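Local coordinates for SusD homolog (Bacteroides thetaiotaomicron VPI-5482, PDB 3IV0), which probably binds glycans at the outer membrane as a SusD-family lipoprotein, although its own ligand and function have not been established, at residues S32-T37 against E276-N281; A36-S39 against F43-Y46; E390-V395 against M412-W417; A377-A380 against N384-K387; E184-S189 against G203-L208. All coordinates share one frame; numbering follows the deposited sequence.

Contact 1. Residues S32-T37 against E276-N281; sequences SFRNAT and EIFMMN
Arg34, on helix 19-39, faces an irregular loop, 276-281, that enters a 3-10 turn at Met280 and comes no closer to it than 8.3 Å between the CA atoms of Arg34 and Phe278. Between these two segments the contact is made by side chains. The arginine starts out extended, with CG opposite the backbone N (chi1 172°), and bends at chi3, which turns its guanidinium to Glu276. There NH2 gives a hydrogen bond of 2.9 Å to Glu276 OE2, part of a salt bridge. The bond is bent, 145° at the hydrogen, and reaches OE2 from above the carboxylate plane, while Glu276 CB lies over one face of the guanidinium. A water accepts from Arg34 NH1 and donates to Glu276 OE2, closing a second path between the charges. Nearer the helix, Arg34 CD meets the rim of the Phe278 ring in its plane, 3.8 Å from CE1. A leucine at Arg34 would probably leave the Glu276 carboxylate without its cationic mate and Ala269 O without the hydrogen bond it receives from NH1. A salt bridge with a bridging water, beside an aliphatic-aromatic contact, thus ties the loop after strand 264-268 to an N-terminal helix of this SusD-family fold.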
# COMPACT_ATOMS: atom_id res chain seq x y z
N SER A 32 1.65 0.45 -15.91
CA SER A 32 0.60 1.41 -15.64
C SER A 32 0.30 1.53 -14.16
O SER A 32 0.12 2.64 -13.67
CB SER A 32 -0.69 1.12 -16.42
OG SER A 32 -0.49 1.32 -17.82
N PHE A 33 0.29 0.41 -13.43
CA PHE A 33 0.06 0.48 -11.99
C PHE A 33 1.20 1.26 -11.34
O PHE A 33 0.96 2.08 -10.45
CB PHE A 33 -0.03 -0.91 -11.42
CG PHE A 33 -0.39 -0.93 -9.97
CD1 PHE A 33 -1.72 -0.80 -9.56
CD2 PHE A 33 0.57 -1.05 -9.01
CE1 PHE A 33 -2.05 -0.83 -8.21
CE2 PHE A 33 0.24 -1.06 -7.67
CZ PHE A 33 -1.07 -0.94 -7.29
N ARG A 34 2.43 1.04 -11.76
CA ARG A 34 3.57 1.78 -11.25
C ARG A 34 3.40 3.27 -11.56
O ARG A 34 3.71 4.13 -10.72
CB ARG A 34 4.85 1.25 -11.86
CG ARG A 34 6.07 2.09 -11.53
CD ARG A 34 7.33 1.40 -11.91
NE ARG A 34 7.36 1.06 -13.33
CZ ARG A 34 8.18 0.15 -13.84
NH1 ARG A 34 9.03 -0.51 -13.09
NH2 ARG A 34 8.13 -0.08 -15.16
N ASN A 35 2.99 3.61 -12.77
CA ASN A 35 2.76 5.01 -13.11
C ASN A 35 1.72 5.66 -12.22
O ASN A 35 1.90 6.83 -11.82
CB ASN A 35 2.40 5.16 -14.59
CG ASN A 35 3.59 5.03 -15.50
OD1 ASN A 35 4.71 5.26 -15.10
ND2 ASN A 35 3.32 4.68 -16.76
N ALA A 36 0.63 4.94 -11.96
CA ALA A 36 -0.47 5.48 -11.16
C ALA A 36 -0.09 5.72 -9.72
O ALA A 36 -0.68 6.60 -9.06
CB ALA A 36 -1.62 4.53 -11.21
N THR A 37 0.84 4.94 -9.19
CA THR A 37 1.14 4.95 -7.76
C THR A 37 2.40 5.69 -7.37
O THR A 37 2.44 6.28 -6.28
CB THR A 37 1.25 3.50 -7.24
OG1 THR A 37 2.18 2.79 -8.06
CG2 THR A 37 -0.11 2.80 -7.23
N GLU A 276 13.71 3.11 -14.91
CA GLU A 276 12.40 2.90 -14.28
C GLU A 276 12.52 3.51 -12.89
O GLU A 276 12.94 2.84 -11.93
CB GLU A 276 12.09 1.43 -14.23
CG GLU A 276 11.79 0.86 -15.61
CD GLU A 276 11.65 -0.65 -15.61
OE1 GLU A 276 12.54 -1.33 -15.06
OE2 GLU A 276 10.66 -1.17 -16.19
N ILE A 277 12.26 4.80 -12.82
CA ILE A 277 12.54 5.60 -11.64
C ILE A 277 11.28 6.25 -11.14
O ILE A 277 10.55 6.89 -11.86
CB ILE A 277 13.57 6.71 -11.96
CG1 ILE A 277 14.78 6.10 -12.68
CG2 ILE A 277 14.07 7.42 -10.71
CD1 ILE A 277 15.88 7.10 -13.04
N PHE A 278 11.03 6.07 -9.85
CA PHE A 278 9.89 6.71 -9.23
C PHE A 278 10.13 8.20 -9.14
O PHE A 278 11.25 8.62 -9.05
CB PHE A 278 9.70 6.17 -7.82
CG PHE A 278 9.48 4.64 -7.72
CD1 PHE A 278 8.86 3.89 -8.74
CD2 PHE A 278 9.84 3.97 -6.55
CE1 PHE A 278 8.66 2.54 -8.58
CE2 PHE A 278 9.63 2.62 -6.38
CZ PHE A 278 9.04 1.90 -7.40
N MSE A 279 9.07 8.98 -9.08
CA MSE A 279 9.24 10.38 -8.75
C MSE A 279 9.87 10.51 -7.38
O MSE A 279 9.51 9.77 -6.46
CB MSE A 279 7.89 11.06 -8.70
CG MSE A 279 7.29 11.28 -10.00
SE MSE A 279 5.51 12.06 -9.91
CE MSE A 279 5.95 13.60 -9.05
N MSE A 280 10.81 11.43 -7.24
CA MSE A 280 11.40 11.68 -5.97
C MSE A 280 10.33 11.93 -4.89
O MSE A 280 10.40 11.36 -3.79
CB MSE A 280 12.31 12.89 -6.11
CG MSE A 280 13.04 13.18 -4.88
SE MSE A 280 14.52 14.39 -5.13
CE MSE A 280 15.21 13.62 -6.10
N ASN A 281 9.35 12.75 -5.21
CA ASN A 281 8.31 13.15 -4.26
C ASN A 281 7.34 12.00 -3.94
O ASN A 281 6.57 12.06 -3.00
CB ASN A 281 7.57 14.39 -4.79
CG ASN A 281 6.74 15.11 -3.77
OD1 ASN A 281 7.08 15.25 -2.56
ND2 ASN A 281 5.65 15.63 -4.24
O HOH W 1 10.03 -3.45 -14.10

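Contact 2. Residues A36-S39 against F43-Y46; sequences ATMS and FLTY
Ala36 begins the contact with its carbonyl oxygen, which lies 3.2 Å from Phe43 CB. The Phe43 side chain swings off from there, its CG opposite the backbone N (chi1 170°), so that its ring runs away from the 36-39 turn and meets Phe95 edge-to-face. Thr37 follows and supplies the main polar link: its O accepts from Leu44 N at 3.1 Å, in the carbonyl plane on a lone pair, with a nearly straight N-H...O angle of 174°. The same oxygen takes a second hydrogen from a water, which in turn accepts from Thr45 N at 2.9 Å. One carbonyl at the end of the first helix thus serves two amides in the first turn of the next, one directly and one through water. The hydroxyl of Thr37 turns back to Phe33 O, while its CG2 approaches Phe43 CD1 at 4.3 Å. Met38, a selenomethionine with a chain bent at both chi2 and chi3, lays SE 4.2 Å from Leu44 CB. Ile268 and Phe278 also touch this side chain, so the selenium sits in an apolar setting. The arrangement is a tight corner between two consecutive helices, in which helix 19-39 ends in a wider pi-type turn and helix 43-50 begins after a three-residue turn.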
# COMPACT_ATOMS: atom_id res chain seq x y z
N ALA A 36 0.63 4.94 -11.96
CA ALA A 36 -0.47 5.48 -11.16
C ALA A 36 -0.09 5.72 -9.72
O ALA A 36 -0.68 6.60 -9.06
CB ALA A 36 -1.62 4.53 -11.21
N THR A 37 0.84 4.94 -9.19
CA THR A 37 1.14 4.95 -7.76
C THR A 37 2.40 5.69 -7.37
O THR A 37 2.44 6.28 -6.28
CB THR A 37 1.25 3.50 -7.24
OG1 THR A 37 2.18 2.79 -8.06
CG2 THR A 37 -0.11 2.80 -7.23
N MSE A 38 3.42 5.64 -8.25
CA MSE A 38 4.81 6.06 -7.97
C MSE A 38 5.49 6.92 -9.01
O MSE A 38 6.34 7.72 -8.63
CB MSE A 38 5.70 4.83 -7.72
CG MSE A 38 5.27 3.89 -6.58
SE MSE A 38 5.28 4.70 -4.82
CE MSE A 38 7.18 5.10 -4.74
N SER A 39 5.26 6.65 -10.29
CA SER A 39 6.13 7.20 -11.32
C SER A 39 5.56 8.40 -12.04
O SER A 39 6.35 9.21 -12.52
CB SER A 39 6.59 6.11 -12.29
OG SER A 39 7.45 5.20 -11.64
N PHE A 43 0.94 9.19 -5.64
CA PHE A 43 -0.34 8.73 -5.10
C PHE A 43 -0.20 7.95 -3.82
O PHE A 43 -0.89 8.24 -2.85
CB PHE A 43 -1.04 7.87 -6.17
CG PHE A 43 -2.27 7.13 -5.69
CD1 PHE A 43 -2.15 5.91 -5.03
CD2 PHE A 43 -3.53 7.64 -5.92
CE1 PHE A 43 -3.28 5.23 -4.61
CE2 PHE A 43 -4.67 6.93 -5.54
CZ PHE A 43 -4.53 5.74 -4.85
N LEU A 44 0.66 6.95 -3.80
CA LEU A 44 0.72 6.06 -2.63
C LEU A 44 1.20 6.80 -1.40
O LEU A 44 0.61 6.61 -0.31
CB LEU A 44 1.56 4.82 -2.93
CG LEU A 44 1.57 3.73 -1.87
CD1 LEU A 44 0.17 3.37 -1.38
CD2 LEU A 44 2.24 2.52 -2.50
N THR A 45 2.22 7.63 -1.49
CA THR A 45 2.71 8.24 -0.28
C THR A 45 1.82 9.39 0.18
O THR A 45 1.60 9.56 1.38
CB THR A 45 4.21 8.62 -0.40
OG1 THR A 45 4.73 8.89 0.91
CG2 THR A 45 4.45 9.85 -1.22
N TYR A 46 1.25 10.17 -0.74
CA TYR A 46 0.35 11.25 -0.32
C TYR A 46 -0.85 10.63 0.36
O TYR A 46 -1.30 11.14 1.40
CB TYR A 46 -0.12 12.11 -1.49
CG TYR A 46 0.79 13.20 -1.97
CD1 TYR A 46 2.16 13.08 -1.97
CD2 TYR A 46 0.23 14.36 -2.49
CE1 TYR A 46 2.95 14.09 -2.50
CE2 TYR A 46 0.98 15.36 -2.97
CZ TYR A 46 2.35 15.22 -2.98
OH TYR A 46 3.10 16.27 -3.55
O HOH W 2 3.82 7.68 -3.94

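Contact 3. Residues E390-V395 against M412-W417; sequences ELLNRV and MDAIFW
Ala414 is the first residue of 412-417 to meet the neighbouring helix, its CB 4.0 Å from Leu392 CD2. This methyl points at segment 390-395, and its small size lets the leucine come up against helix 408-422. Next along the chain, Ile415 offers CG1, which lies 4.1 Å from the same Leu392 CD2. The backbones are nearest here, with the CA atoms of Leu392 and Ile415 6.7 Å apart. In Ile415 the CG1 branch stands opposite the carbonyl carbon (chi1 -65°), beside the backbone N, and its flank rather than its terminal methyl is presented to the leucine; CD1 goes on to Ala379 of helix 367-381. Leu392 CD2 thus touches two consecutive residues of the facing helix. Its own CG lies opposite the backbone N (chi1 171°), which carries the branch across the interface, where the leucine and isoleucine side chains pass at a slant. Leu372, Ile404, Leu411 and Glu418 complete the surroundings of the leucine. Helices 385-398 and 408-422 meet here within the C-terminal helical part of the molecule. No hydrogen bond or charge pair links the two segments, and the approaches are ordinary van der Waals distances. Leu392 and Ile415 are buried and Ala414 is partly exposed, so this join probably depends on the fit of three aliphatic side chains and on keeping water from the leucine and isoleucine.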
# COMPACT_ATOMS: atom_id res chain seq x y z
N GLU A 390 0.95 -14.80 19.59
CA GLU A 390 2.07 -15.47 18.97
C GLU A 390 2.49 -14.78 17.67
O GLU A 390 3.68 -14.58 17.40
CB GLU A 390 1.73 -16.94 18.73
CG GLU A 390 2.81 -17.79 18.15
CD GLU A 390 2.24 -19.12 17.67
OE1 GLU A 390 1.66 -19.85 18.51
OE2 GLU A 390 2.35 -19.41 16.46
N LEU A 391 1.50 -14.49 16.82
CA LEU A 391 1.74 -13.80 15.56
C LEU A 391 2.36 -12.42 15.80
O LEU A 391 3.36 -12.08 15.19
CB LEU A 391 0.44 -13.73 14.78
CG LEU A 391 -0.05 -15.07 14.22
CD1 LEU A 391 -1.55 -14.96 13.90
CD2 LEU A 391 0.72 -15.49 12.97
N LEU A 392 1.72 -11.64 16.65
CA LEU A 392 2.21 -10.33 17.02
C LEU A 392 3.66 -10.40 17.49
O LEU A 392 4.50 -9.60 17.13
CB LEU A 392 1.30 -9.73 18.10
CG LEU A 392 1.76 -8.45 18.78
CD1 LEU A 392 1.98 -7.33 17.75
CD2 LEU A 392 0.75 -8.03 19.87
N ASN A 393 3.94 -11.41 18.30
CA ASN A 393 5.28 -11.52 18.89
C ASN A 393 6.37 -11.92 17.92
O ASN A 393 7.54 -11.66 18.16
CB ASN A 393 5.23 -12.42 20.12
CG ASN A 393 4.60 -11.72 21.29
OD1 ASN A 393 4.71 -10.51 21.42
ND2 ASN A 393 3.93 -12.48 22.18
N ARG A 394 6.01 -12.51 16.80
CA ARG A 394 7.02 -12.71 15.77
C ARG A 394 7.58 -11.40 15.27
O ARG A 394 8.78 -11.26 15.06
CB ARG A 394 6.46 -13.55 14.64
CG ARG A 394 6.29 -15.02 15.05
CD ARG A 394 5.57 -15.82 14.05
NE ARG A 394 6.31 -15.93 12.81
CZ ARG A 394 5.77 -16.42 11.70
NH1 ARG A 394 4.53 -16.85 11.74
NH2 ARG A 394 6.48 -16.50 10.59
N VAL A 395 6.71 -10.41 15.15
CA VAL A 395 7.12 -9.08 14.73
C VAL A 395 7.83 -8.33 15.87
O VAL A 395 8.87 -7.72 15.65
CB VAL A 395 5.93 -8.29 14.19
CG1 VAL A 395 6.34 -6.86 13.81
CG2 VAL A 395 5.32 -9.05 12.96
N MSE A 412 -6.06 -5.84 20.80
CA MSE A 412 -6.43 -5.18 19.56
C MSE A 412 -5.67 -3.88 19.39
O MSE A 412 -5.11 -3.59 18.30
CB MSE A 412 -7.93 -4.92 19.55
CG MSE A 412 -8.76 -6.19 19.53
SE MSE A 412 -10.62 -5.92 19.45
CE MSE A 412 -11.26 -7.40 20.65
N ASP A 413 -5.55 -3.10 20.45
CA ASP A 413 -4.78 -1.87 20.41
C ASP A 413 -3.32 -2.18 20.12
O ASP A 413 -2.67 -1.49 19.33
CB ASP A 413 -4.86 -1.08 21.74
CG ASP A 413 -6.15 -0.32 21.92
OD1 ASP A 413 -7.01 -0.33 21.03
OD2 ASP A 413 -6.29 0.28 23.02
N ALA A 414 -2.75 -3.17 20.79
CA ALA A 414 -1.34 -3.50 20.58
C ALA A 414 -1.05 -3.80 19.11
O ALA A 414 -0.00 -3.44 18.60
CB ALA A 414 -0.89 -4.70 21.48
N ILE A 415 -1.93 -4.54 18.48
CA ILE A 415 -1.72 -4.91 17.09
C ILE A 415 -1.84 -3.67 16.18
O ILE A 415 -1.00 -3.51 15.28
CB ILE A 415 -2.70 -6.01 16.67
CG1 ILE A 415 -2.44 -7.31 17.45
CG2 ILE A 415 -2.64 -6.24 15.14
CD1 ILE A 415 -3.62 -8.30 17.44
N PHE A 416 -2.82 -2.80 16.43
CA PHE A 416 -2.93 -1.55 15.67
C PHE A 416 -1.64 -0.74 15.81
O PHE A 416 -1.08 -0.30 14.82
CB PHE A 416 -4.10 -0.71 16.16
CG PHE A 416 -4.07 0.68 15.65
CD1 PHE A 416 -4.47 0.97 14.36
CD2 PHE A 416 -3.59 1.71 16.44
CE1 PHE A 416 -4.37 2.28 13.88
CE2 PHE A 416 -3.53 3.01 15.96
CZ PHE A 416 -3.92 3.28 14.68
N TRP A 417 -1.12 -0.57 17.01
CA TRP A 417 0.04 0.28 17.20
C TRP A 417 1.27 -0.38 16.64
O TRP A 417 2.19 0.31 16.14
CB TRP A 417 0.23 0.64 18.69
CG TRP A 417 -0.77 1.64 19.17
CD1 TRP A 417 -1.76 1.43 20.06
CD2 TRP A 417 -0.85 3.02 18.79
NE1 TRP A 417 -2.47 2.58 20.25
CE2 TRP A 417 -1.93 3.57 19.49
CE3 TRP A 417 -0.12 3.83 17.93
CZ2 TRP A 417 -2.30 4.90 19.36
CZ3 TRP A 417 -0.49 5.15 17.81
CH2 TRP A 417 -1.57 5.67 18.51

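Contact 4. Residues A377-A380 against N384-K387; sequences ALAA and NDTK
The turn between helices 367-381 and 385-398 brings Leu378 and Ala379 of the first helix against the capped start of the second. Leu378 carries the apolar half. Its CD1 touches Lys387 CG at 3.7 Å, meeting the aliphatic part of the lysine, while CD2 lies 4.3 Å from Asn384 CB. The lysine chain leaves with CG opposite the backbone N and bends at chi2 (73°), which takes the ammonium group past the leucine to a salt bridge with Glu390. Asn384 is the N-cap of helix 385-398. Its OD1 accepts from Lys387 N at 3.1 Å, a donor standing 59° out of the amide plane, and also from Thr386 OG1 at 3.0 Å, which approaches almost in line with the amide C=O. Two donors therefore hold one oxygen and restrain the rotation of the amide. On the polar side, Asp385 OD1 lies 3.9 Å from Ala379 CA, and a water gives hydrogens to Ala379 O and Asp385 OD1, each 2.7 Å from the water oxygen. The other carboxylate oxygen of Asp385 accepts from Gly408 N, so this aspartate also reaches the start of helix 408-422. The arrangement is that of an antiparallel helical hairpin with an asparagine N-cap on its second helix, consistent with the TPR-like helical pairs of SusD proteins.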
# COMPACT_ATOMS: atom_id res chain seq x y z
N ALA A 377 -7.30 -9.95 12.85
CA ALA A 377 -8.55 -10.65 12.61
C ALA A 377 -8.83 -11.62 13.73
O ALA A 377 -9.96 -11.73 14.21
CB ALA A 377 -8.55 -11.37 11.22
N LEU A 378 -7.82 -12.36 14.15
CA LEU A 378 -8.00 -13.30 15.27
C LEU A 378 -8.43 -12.54 16.51
O LEU A 378 -9.37 -12.97 17.22
CB LEU A 378 -6.72 -14.03 15.58
CG LEU A 378 -6.40 -15.18 14.67
CD1 LEU A 378 -4.97 -15.64 14.95
CD2 LEU A 378 -7.42 -16.32 14.89
N ALA A 379 -7.74 -11.44 16.82
CA ALA A 379 -8.07 -10.69 18.00
C ALA A 379 -9.50 -10.14 17.94
O ALA A 379 -10.23 -10.14 18.93
CB ALA A 379 -7.05 -9.59 18.25
N ALA A 380 -9.96 -9.78 16.75
CA ALA A 380 -11.28 -9.17 16.61
C ALA A 380 -12.33 -10.23 16.81
O ALA A 380 -13.39 -9.96 17.39
CB ALA A 380 -11.43 -8.49 15.21
N ASN A 384 -9.08 -16.81 19.67
CA ASN A 384 -7.78 -17.40 19.92
C ASN A 384 -6.74 -16.31 20.15
O ASN A 384 -5.86 -16.07 19.31
CB ASN A 384 -7.38 -18.27 18.73
CG ASN A 384 -6.22 -19.19 19.01
OD1 ASN A 384 -5.53 -19.06 20.01
ND2 ASN A 384 -5.96 -20.11 18.06
N ASP A 385 -6.84 -15.67 21.31
CA ASP A 385 -5.98 -14.53 21.63
C ASP A 385 -4.57 -14.99 21.81
O ASP A 385 -3.62 -14.25 21.53
CB ASP A 385 -6.44 -13.77 22.90
CG ASP A 385 -7.59 -12.79 22.64
OD1 ASP A 385 -7.99 -12.55 21.48
OD2 ASP A 385 -8.16 -12.24 23.61
N THR A 386 -4.37 -16.23 22.25
CA THR A 386 -3.03 -16.74 22.39
C THR A 386 -2.30 -16.80 21.02
O THR A 386 -1.12 -16.42 20.90
CB THR A 386 -3.00 -18.09 23.14
OG1 THR A 386 -3.79 -19.03 22.45
CG2 THR A 386 -3.55 -17.90 24.56
N LYS A 387 -3.01 -17.26 19.99
CA LYS A 387 -2.41 -17.31 18.66
C LYS A 387 -2.20 -15.90 18.12
O LYS A 387 -1.19 -15.62 17.48
CB LYS A 387 -3.26 -18.12 17.68
CG LYS A 387 -2.68 -18.22 16.29
CD LYS A 387 -1.49 -19.14 16.24
CE LYS A 387 -1.22 -19.69 14.85
NZ LYS A 387 -0.07 -20.64 14.88
O HOH W 3 -9.75 -10.52 21.59

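Contact 5. Residues E184-S189 against G203-L208; sequences EVLPWS and GSVIAL
Leu186 and Val205 form the closer of two apolar meetings, with Leu186 CD1 3.7 Å from Val205 CG2. The two side chains cross at about a right angle, methyl against methyl. In Val205 it is the CG2 branch, set opposite the carbonyl carbon, that faces the loop. This is the tightly packed part: both residues are buried, Ala125 of helix 117-142 backs the leucine, and Leu176 and Leu177 of helix 174-178 touch the valine. The other half is more open to solvent, since Trp188 is partly exposed. Trp188 begins by pointing away from the helix, but its indole folds back with chi2 at 102°, which brings the six-membered ring over to Ile206. The nearest atoms there are CZ3 and Ile206 CD1 at 3.9 Å, the methyl meeting the ring obliquely. Ile206 itself is buried, consistent with the indole shielding it from solvent. Glu237 of helix 224-238 also touches both residues. The backbones come nearest at the start of the helical segment, with the CA atoms of Trp188 and Gly203 6.0 Å apart. No hydrogen bond joins the two segments. Polar fixing of the loop comes from Asp180, Arg122 and Tyr245, and from a backbone hydrogen bond between Pro187 and Arg202 of the same helix 202-219, whereas the side-chain contact between the two segments is apolar and rests on hydrophobic burial and shape.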
# COMPACT_ATOMS: atom_id res chain seq x y z
N GLU A 184 1.47 -23.82 -8.50
CA GLU A 184 2.19 -23.97 -9.77
C GLU A 184 1.97 -22.82 -10.74
O GLU A 184 2.89 -22.33 -11.38
CB GLU A 184 1.80 -25.28 -10.45
CG GLU A 184 2.21 -26.48 -9.64
CD GLU A 184 1.90 -27.80 -10.33
OE1 GLU A 184 1.29 -27.78 -11.42
OE2 GLU A 184 2.26 -28.86 -9.77
N VAL A 185 0.71 -22.42 -10.88
CA VAL A 185 0.36 -21.31 -11.73
C VAL A 185 0.89 -19.98 -11.15
O VAL A 185 1.53 -19.21 -11.87
CB VAL A 185 -1.15 -21.26 -11.97
CG1 VAL A 185 -1.52 -20.01 -12.74
CG2 VAL A 185 -1.59 -22.51 -12.75
N LEU A 186 0.64 -19.74 -9.87
CA LEU A 186 1.34 -18.66 -9.13
C LEU A 186 2.12 -19.32 -8.02
O LEU A 186 1.56 -19.82 -7.07
CB LEU A 186 0.34 -17.66 -8.54
CG LEU A 186 -0.43 -16.83 -9.57
CD1 LEU A 186 -1.47 -15.97 -8.82
CD2 LEU A 186 0.48 -15.96 -10.44
N PRO A 187 3.45 -19.29 -8.11
CA PRO A 187 4.19 -19.95 -7.07
C PRO A 187 4.19 -19.11 -5.81
O PRO A 187 3.76 -17.94 -5.84
CB PRO A 187 5.60 -20.01 -7.64
CG PRO A 187 5.70 -18.76 -8.46
CD PRO A 187 4.34 -18.63 -9.08
N TRP A 188 4.67 -19.68 -4.73
CA TRP A 188 4.88 -18.91 -3.51
C TRP A 188 5.91 -17.81 -3.73
O TRP A 188 5.78 -16.72 -3.22
CB TRP A 188 5.32 -19.77 -2.34
CG TRP A 188 4.28 -20.73 -1.85
CD1 TRP A 188 4.23 -22.07 -2.12
CD2 TRP A 188 3.13 -20.44 -1.05
NE1 TRP A 188 3.13 -22.63 -1.51
CE2 TRP A 188 2.45 -21.65 -0.83
CE3 TRP A 188 2.65 -19.28 -0.44
CZ2 TRP A 188 1.31 -21.73 -0.04
CZ3 TRP A 188 1.51 -19.37 0.34
CH2 TRP A 188 0.86 -20.59 0.52
N SER A 189 6.94 -18.12 -4.50
CA SER A 189 7.94 -17.13 -4.79
C SER A 189 8.81 -17.55 -5.96
O SER A 189 9.00 -18.73 -6.23
CB SER A 189 8.81 -16.89 -3.57
OG SER A 189 9.55 -18.06 -3.27
N GLY A 203 1.48 -15.40 -2.45
CA GLY A 203 1.51 -14.46 -1.32
C GLY A 203 0.97 -13.08 -1.63
O GLY A 203 0.27 -12.48 -0.81
N SER A 204 1.20 -12.59 -2.84
CA SER A 204 0.62 -11.32 -3.27
C SER A 204 -0.92 -11.39 -3.20
O SER A 204 -1.61 -10.47 -2.69
CB SER A 204 1.01 -11.02 -4.71
OG SER A 204 2.40 -11.13 -4.94
N VAL A 205 -1.46 -12.48 -3.76
CA VAL A 205 -2.89 -12.71 -3.78
C VAL A 205 -3.45 -12.78 -2.37
O VAL A 205 -4.46 -12.14 -2.08
CB VAL A 205 -3.26 -13.99 -4.57
CG1 VAL A 205 -4.76 -14.28 -4.46
CG2 VAL A 205 -2.84 -13.85 -6.07
N ILE A 206 -2.80 -13.54 -1.49
CA ILE A 206 -3.29 -13.66 -0.12
C ILE A 206 -3.31 -12.30 0.57
O ILE A 206 -4.31 -11.95 1.22
CB ILE A 206 -2.44 -14.68 0.66
CG1 ILE A 206 -2.66 -16.10 0.12
CG2 ILE A 206 -2.79 -14.62 2.16
CD1 ILE A 206 -1.59 -17.09 0.57
N ALA A 207 -2.25 -11.53 0.48
CA ALA A 207 -2.19 -10.24 1.16
C ALA A 207 -3.29 -9.32 0.68
O ALA A 207 -3.97 -8.65 1.46
CB ALA A 207 -0.84 -9.59 0.99
N LEU A 208 -3.49 -9.24 -0.63
CA LEU A 208 -4.53 -8.40 -1.19
C LEU A 208 -5.92 -8.82 -0.69
O LEU A 208 -6.74 -8.01 -0.30
CB LEU A 208 -4.48 -8.42 -2.72
CG LEU A 208 -5.59 -7.63 -3.42
CD1 LEU A 208 -5.71 -6.18 -2.92
CD2 LEU A 208 -5.46 -7.70 -4.94

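How the contacts relate
From the N terminus, helix 19-39 enters contacts 1 and 2, which share Ala36 and Thr37. Contact 2 closes at once, across the short turn into helix 43-50, whereas contact 1 waits 239 residues for the loop 276-281. Within that long excursion lies contact 5, which folds 184-189 back on helix 202-219. Contacts 1 and 2 also touch directly, Phe278 packing on Met38. Only after contact 1 has closed does the chain reach contact 4, a short hairpin between helices 367-381 and 385-398, and then contact 3, which adds helix 408-422. These two meet through Leu378 and Leu391, forming a three-helix cluster whose contact 3 centre lies about 31 Å from that of contact 1.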